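Local coordinates for protein exonuclease (Laribacter hongkongensis, PDB 3SYY) that digests double-stranded DNA with strict 5'-to-3' polarity, as an alkaline exonuclease that binds magnesium ions, at residues A73-E78 against R147-F152; D102-V105 against G109-E112. One frame throughout, in Å; residues are numbered along the deposited sequence.

Contact 1: A73-E78 against R147-F152; sequences ARYIIE and RQWCDF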
loop_
_atom_site.group_PDB
_atom_site.type_symbol
_atom_site.label_atom_id
_atom_site.label_comp_id
_atom_site.label_asym_id
_atom_site.label_seq_id
_atom_site.Cartn_x
_atom_site.Cartn_y
_atom_site.Cartn_z
ATOM N N ALA A 73 -29.963 -8.467 -11.585
ATOM C CA ALA A 73 -31.311 -8.083 -12.004
ATOM C C ALA A 73 -31.261 -7.460 -13.384
ATOM O O ALA A 73 -32.049 -7.844 -14.237
ATOM C CB ALA A 73 -31.976 -7.165 -11.007
ATOM N N ARG A 74 -30.334 -6.535 -13.622
ATOM C CA ARG A 74 -30.187 -5.915 -14.931
ATOM C C ARG A 74 -29.986 -6.938 -16.050
ATOM O O ARG A 74 -30.516 -6.772 -17.179
ATOM C CB ARG A 74 -29.050 -4.880 -14.944
ATOM C CG ARG A 74 -28.860 -4.160 -16.291
ATOM C CD ARG A 74 -30.058 -3.161 -16.616
ATOM N NE ARG A 74 -29.628 -2.270 -17.697
ATOM C CZ ARG A 74 -29.058 -1.065 -17.545
ATOM N NH1 ARG A 74 -28.911 -0.507 -16.347
ATOM N NH2 ARG A 74 -28.662 -0.387 -18.612
ATOM N N TYR A 75 -29.193 -7.977 -15.776
ATOM C CA TYR A 75 -28.949 -8.993 -16.797
ATOM C C TYR A 75 -30.273 -9.678 -17.176
ATOM O O TYR A 75 -30.538 -9.862 -18.356
ATOM C CB TYR A 75 -27.981 -10.058 -16.264
ATOM C CG TYR A 75 -27.875 -11.309 -17.096
ATOM C CD1 TYR A 75 -27.088 -11.335 -18.249
ATOM C CD2 TYR A 75 -28.542 -12.483 -16.725
ATOM C CE1 TYR A 75 -26.924 -12.495 -18.982
ATOM C CE2 TYR A 75 -28.397 -13.663 -17.481
ATOM C CZ TYR A 75 -27.593 -13.656 -18.598
ATOM O OH TYR A 75 -27.388 -14.775 -19.383
ATOM N N ILE A 76 -31.039 -10.116 -16.183
ATOM C CA ILE A 76 -32.384 -10.758 -16.427
ATOM C C ILE A 76 -33.336 -9.771 -17.156
ATOM O O ILE A 76 -34.090 -10.152 -18.072
ATOM C CB ILE A 76 -32.993 -11.299 -15.124
ATOM C CG1 ILE A 76 -32.090 -12.348 -14.453
ATOM C CG2 ILE A 76 -34.413 -11.976 -15.343
ATOM C CD1 ILE A 76 -32.355 -12.438 -12.937
ATOM N N ILE A 77 -33.287 -8.497 -16.791
ATOM C CA ILE A 77 -34.080 -7.475 -17.525
ATOM C C ILE A 77 -33.682 -7.471 -18.974
ATOM O O ILE A 77 -34.563 -7.535 -19.863
ATOM C CB ILE A 77 -33.906 -6.077 -16.921
ATOM C CG1 ILE A 77 -34.552 -6.056 -15.546
ATOM C CG2 ILE A 77 -34.512 -4.997 -17.822
ATOM C CD1 ILE A 77 -34.225 -4.791 -14.749
ATOM N N GLU A 78 -32.376 -7.450 -19.234
ATOM C CA GLU A 78 -31.872 -7.370 -20.583
ATOM C C GLU A 78 -32.080 -8.647 -21.400
ATOM O O GLU A 78 -32.119 -8.594 -22.643
ATOM C CB GLU A 78 -30.390 -6.974 -20.610
ATOM C CG GLU A 78 -30.096 -5.620 -19.946
ATOM C CD GLU A 78 -30.462 -4.439 -20.818
ATOM O OE1 GLU A 78 -30.517 -3.303 -20.304
ATOM O OE2 GLU A 78 -30.671 -4.640 -22.034
ATOM N N ARG A 147 -21.196 -26.909 -17.831
ATOM C CA ARG A 147 -21.953 -25.989 -18.696
ATOM C C ARG A 147 -21.244 -25.618 -19.962
ATOM O O ARG A 147 -20.030 -25.854 -20.125
ATOM C CB ARG A 147 -22.414 -24.754 -17.938
ATOM C CG ARG A 147 -23.251 -25.122 -16.760
ATOM C CD ARG A 147 -24.710 -24.905 -17.067
ATOM N NE ARG A 147 -25.554 -25.432 -16.006
ATOM C CZ ARG A 147 -26.766 -24.967 -15.726
ATOM N NH1 ARG A 147 -27.235 -23.914 -16.383
ATOM N NH2 ARG A 147 -27.489 -25.520 -14.771
ATOM N N GLN A 148 -22.020 -25.041 -20.884
ATOM C CA GLN A 148 -21.599 -24.865 -22.271
ATOM C C GLN A 148 -21.175 -23.417 -22.619
ATOM O O GLN A 148 -20.430 -23.194 -23.558
ATOM C CB GLN A 148 -22.740 -25.342 -23.214
ATOM C CG GLN A 148 -23.032 -26.842 -23.098
ATOM C CD GLN A 148 -21.782 -27.719 -23.318
ATOM O OE1 GLN A 148 -21.430 -28.512 -22.458
ATOM N NE2 GLN A 148 -21.102 -27.551 -24.457
ATOM N N TRP A 149 -21.640 -22.434 -21.847
ATOM C CA TRP A 149 -21.177 -21.028 -22.026
ATOM C C TRP A 149 -21.368 -20.254 -20.743
ATOM O O TRP A 149 -22.080 -20.680 -19.849
ATOM C CB TRP A 149 -21.982 -20.309 -23.147
ATOM C CG TRP A 149 -23.483 -20.491 -23.016
ATOM C CD1 TRP A 149 -24.272 -21.449 -23.661
ATOM C CD2 TRP A 149 -24.395 -19.706 -22.227
ATOM N NE1 TRP A 149 -25.594 -21.293 -23.308
ATOM C CE2 TRP A 149 -25.705 -20.220 -22.458
ATOM C CE3 TRP A 149 -24.246 -18.570 -21.407
ATOM C CZ2 TRP A 149 -26.826 -19.689 -21.844
ATOM C CZ3 TRP A 149 -25.371 -18.048 -20.793
ATOM C CH2 TRP A 149 -26.646 -18.600 -21.024
ATOM N N CYS A 150 -20.787 -19.059 -20.693
ATOM C CA CYS A 150 -20.942 -18.182 -19.523
ATOM C C CYS A 150 -21.036 -16.778 -20.097
ATOM O O CYS A 150 -20.236 -16.382 -20.920
ATOM C CB CYS A 150 -19.719 -18.253 -18.622
ATOM S SG CYS A 150 -19.876 -17.185 -17.143
ATOM N N ASP A 151 -22.063 -16.063 -19.677
ATOM C CA ASP A 151 -22.229 -14.664 -20.074
ATOM C C ASP A 151 -21.438 -13.832 -19.042
ATOM O O ASP A 151 -21.688 -13.899 -17.852
ATOM C CB ASP A 151 -23.706 -14.302 -19.976
ATOM C CG ASP A 151 -24.469 -14.575 -21.310
ATOM O OD1 ASP A 151 -23.799 -14.729 -22.356
ATOM O OD2 ASP A 151 -25.711 -14.676 -21.274
ATOM N N PHE A 152 -20.481 -13.089 -19.525
ATOM C CA PHE A 152 -19.683 -12.233 -18.662
ATOM C C PHE A 152 -20.374 -10.877 -18.617
ATOM O O PHE A 152 -20.606 -10.286 -19.664
ATOM C CB PHE A 152 -18.333 -12.075 -19.315
ATOM C CG PHE A 152 -17.443 -11.092 -18.600
ATOM C CD1 PHE A 152 -17.371 -9.758 -19.022
ATOM C CD2 PHE A 152 -16.681 -11.502 -17.508
ATOM C CE1 PHE A 152 -16.511 -8.831 -18.358
ATOM C CE2 PHE A 152 -15.810 -10.593 -16.850
ATOM C CZ PHE A 152 -15.762 -9.239 -17.253
#

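Contact 2: D102-V105 against G109-E112; sequences DGLV and GLIE. With MG (magnesium ion), chain B.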
loop_
_atom_site.group_PDB
_atom_site.type_symbol
_atom_site.label_atom_id
_atom_site.label_comp_id
_atom_site.label_asym_id
_atom_site.label_seq_id
_atom_site.Cartn_x
_atom_site.Cartn_y
_atom_site.Cartn_z
ATOM N N ASP A 102 -21.648 -16.834 -10.512
ATOM C CA ASP A 102 -22.646 -15.930 -9.969
ATOM C C ASP A 102 -24.098 -16.330 -10.343
ATOM O O ASP A 102 -25.037 -15.761 -9.826
ATOM C CB ASP A 102 -22.338 -14.495 -10.422
ATOM C CG ASP A 102 -21.057 -13.950 -9.768
ATOM O OD1 ASP A 102 -20.782 -14.368 -8.634
ATOM O OD2 ASP A 102 -20.324 -13.194 -10.394
ATOM N N GLY A 103 -24.269 -17.312 -11.209
ATOM C CA GLY A 103 -25.627 -17.865 -11.422
ATOM C C GLY A 103 -25.605 -18.988 -12.436
ATOM O O GLY A 103 -24.755 -19.015 -13.308
ATOM N N LEU A 104 -26.527 -19.932 -12.294
ATOM C CA LEU A 104 -26.827 -20.880 -13.400
ATOM C C LEU A 104 -27.880 -20.253 -14.295
ATOM O O LEU A 104 -28.912 -19.769 -13.810
ATOM C CB LEU A 104 -27.390 -22.179 -12.838
ATOM C CG LEU A 104 -26.550 -22.976 -11.815
ATOM C CD1 LEU A 104 -27.128 -24.397 -11.652
ATOM C CD2 LEU A 104 -25.078 -23.037 -12.190
ATOM N N VAL A 105 -27.618 -20.255 -15.583
ATOM C CA VAL A 105 -28.529 -19.615 -16.545
ATOM C C VAL A 105 -29.114 -20.720 -17.421
ATOM O O VAL A 105 -28.380 -21.423 -18.114
ATOM C CB VAL A 105 -27.829 -18.605 -17.451
ATOM C CG1 VAL A 105 -28.852 -17.857 -18.313
ATOM C CG2 VAL A 105 -27.014 -17.588 -16.617
ATOM N N GLY A 109 -26.160 -22.673 -19.339
ATOM C CA GLY A 109 -25.304 -21.474 -19.265
ATOM C C GLY A 109 -24.955 -21.030 -17.864
ATOM O O GLY A 109 -25.344 -21.662 -16.898
ATOM N N LEU A 110 -24.194 -19.918 -17.770
ATOM C CA LEU A 110 -23.712 -19.432 -16.497
ATOM C C LEU A 110 -23.672 -17.918 -16.620
ATOM O O LEU A 110 -23.694 -17.422 -17.707
ATOM C CB LEU A 110 -22.258 -19.909 -16.316
ATOM C CG LEU A 110 -22.031 -21.424 -16.134
ATOM C CD1 LEU A 110 -20.550 -21.725 -16.122
ATOM C CD2 LEU A 110 -22.631 -21.855 -14.862
ATOM N N ILE A 111 -23.577 -17.210 -15.496
ATOM C CA ILE A 111 -23.269 -15.775 -15.533
ATOM C C ILE A 111 -22.106 -15.550 -14.545
ATOM O O ILE A 111 -22.078 -16.181 -13.494
ATOM C CB ILE A 111 -24.518 -14.915 -15.162
ATOM C CG1 ILE A 111 -24.187 -13.422 -15.067
ATOM C CG2 ILE A 111 -25.187 -15.437 -13.904
ATOM C CD1 ILE A 111 -25.418 -12.513 -14.924
ATOM N N GLU A 112 -21.158 -14.706 -14.928
ATOM C CA GLU A 112 -20.093 -14.231 -13.988
ATOM C C GLU A 112 -20.217 -12.707 -14.075
ATOM O O GLU A 112 -20.193 -12.153 -15.181
ATOM C CB GLU A 112 -18.700 -14.651 -14.481
ATOM C CG GLU A 112 -17.530 -13.913 -13.675
ATOM C CD GLU A 112 -17.592 -14.226 -12.172
ATOM O OE1 GLU A 112 -18.120 -15.315 -11.809
ATOM O OE2 GLU A 112 -17.151 -13.365 -11.307
HETATM MG MG MG B . -18.283 -12.126 -9.718
HETATM O O HOH W 1 -19.082 -12.532 -7.637
HETATM O O HOH W 2 -16.230 -11.218 -9.034
#

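Contact 1: A73-E78 against R147-F152
Tyr75 turns its CG anti to the backbone N (chi1 167°), which sends the phenol out from helix 59-79 toward the strand, while Asp151 swings its CG beside its own backbone N (chi1 -90°), bringing the carboxylate up to the end of the ring. The two side chains meet at roughly a right angle, with ring and carboxylate planes inclined by 66°. Their link is a short hydrogen bond of 2.5 Å, in which Tyr75 OH is the donor and Asp151 OD2 accepts through its anti lone pair, on the side away from OD1. Asp151 OD2 lies at the ring edge, near the ring plane, and also approaches Tyr75 CE1 at 3.4 Å; the methylene of Asp151 follows, with CB 3.8 Å from CE1 of Tyr75. Trp149 adds a looser neighbour: its indole presents an edge, and CZ3 stands 4.1 Å from Tyr75 OH.

The carboxylate is held at both oxygens, since Asp151 OD1 forms a salt bridge with Arg169 NE. Arg169 also makes a cation-pi contact with Trp149, tying together the two strand residues that meet the phenol. With both oxygens engaged, the carboxylate's rotation should be well fixed, and the nearby arginine probably helps it remain charged although it is buried.

On the helix, Arg74 NE and Glu78 OE1 form a salt bridge of 2.9 Å, one turn apart, with the acceptor close to the guanidinium plane. The nearest atom of the Asp151 side chain is about 12 Å from a bound magnesium ion, and the contact is a polar tie between helix 59-79 and the central mixed sheet, whose other face carries helix 132-145, in the alpha/beta core of the PDDEXK nuclease fold.

Contact 2: D102-V105 against G109-E112
Asp102 and Glu112 bring their carboxylates together over one magnesium ion at the open end of a beta hairpin, an arrangement belonging to the PDDEXK nuclease core. Their planes are inclined by 36°, and each side chain offers one oxygen to the metal: Asp102 OD2 at 2.4 Å and Glu112 OE2 at 2.3 Å. Asp102 OD2 and Glu112 OE2 are 3.3 Å apart, a closeness that the shared ion probably makes tolerable. A bend at chi2 (60°) folds the end of Glu112 back toward Asp102, although its CB points away. Ile113 O and two waters complete the site, Lys114 NZ hydrogen-bonds Glu112 OE2, and Glu112 also serves a second magnesium ion together with Ser100.

Behind the metal, the apolar side chains sort onto the two faces of the hairpin. Leu104 and Leu110 form a non-hydrogen-bonded pair and meet methyl to methyl, CD2 to CD2, at 3.8 Å. On the reverse face Val105 reaches diagonally to Ile111, with 3.9 Å between their CG2 atoms; Tyr75 packs against both. Gly103 brings no side chain to that face, and the CG2 of Ile111 lies over its backbone. Near the turn, Val105 and Gly109 exchange two backbone bonds, Val105 N to Gly109 O at 3.0 Å and Gly109 N to Val105 O at 2.8 Å. At the metal end, a coordinated water donates a hydrogen bond to Asp102 OD1 at 2.7 Å.

After several shorter N-terminal elements, including helix 34-49, the chain forms helix 59-79, whose last turns supply residues 73-78. It then enters the sheet and makes the hairpin of contact 2, which closes a turn of just three residues between 102-105 and 109-112. Helices 118-127 and 132-145 follow before strand 149-155 comes in parallel beside strand 109-114, and there contact 1 closes a much longer loop of 68 residues. Contact 2 thus falls wholly within the span of contact 1. Their centres are 6 Å apart, and the neighbouring strands join them through probable hydrogen bonds from Asp151 N to Leu110 O and from Glu112 N to Asp151 O, coupling helix, sheet and metal-binding hairpin.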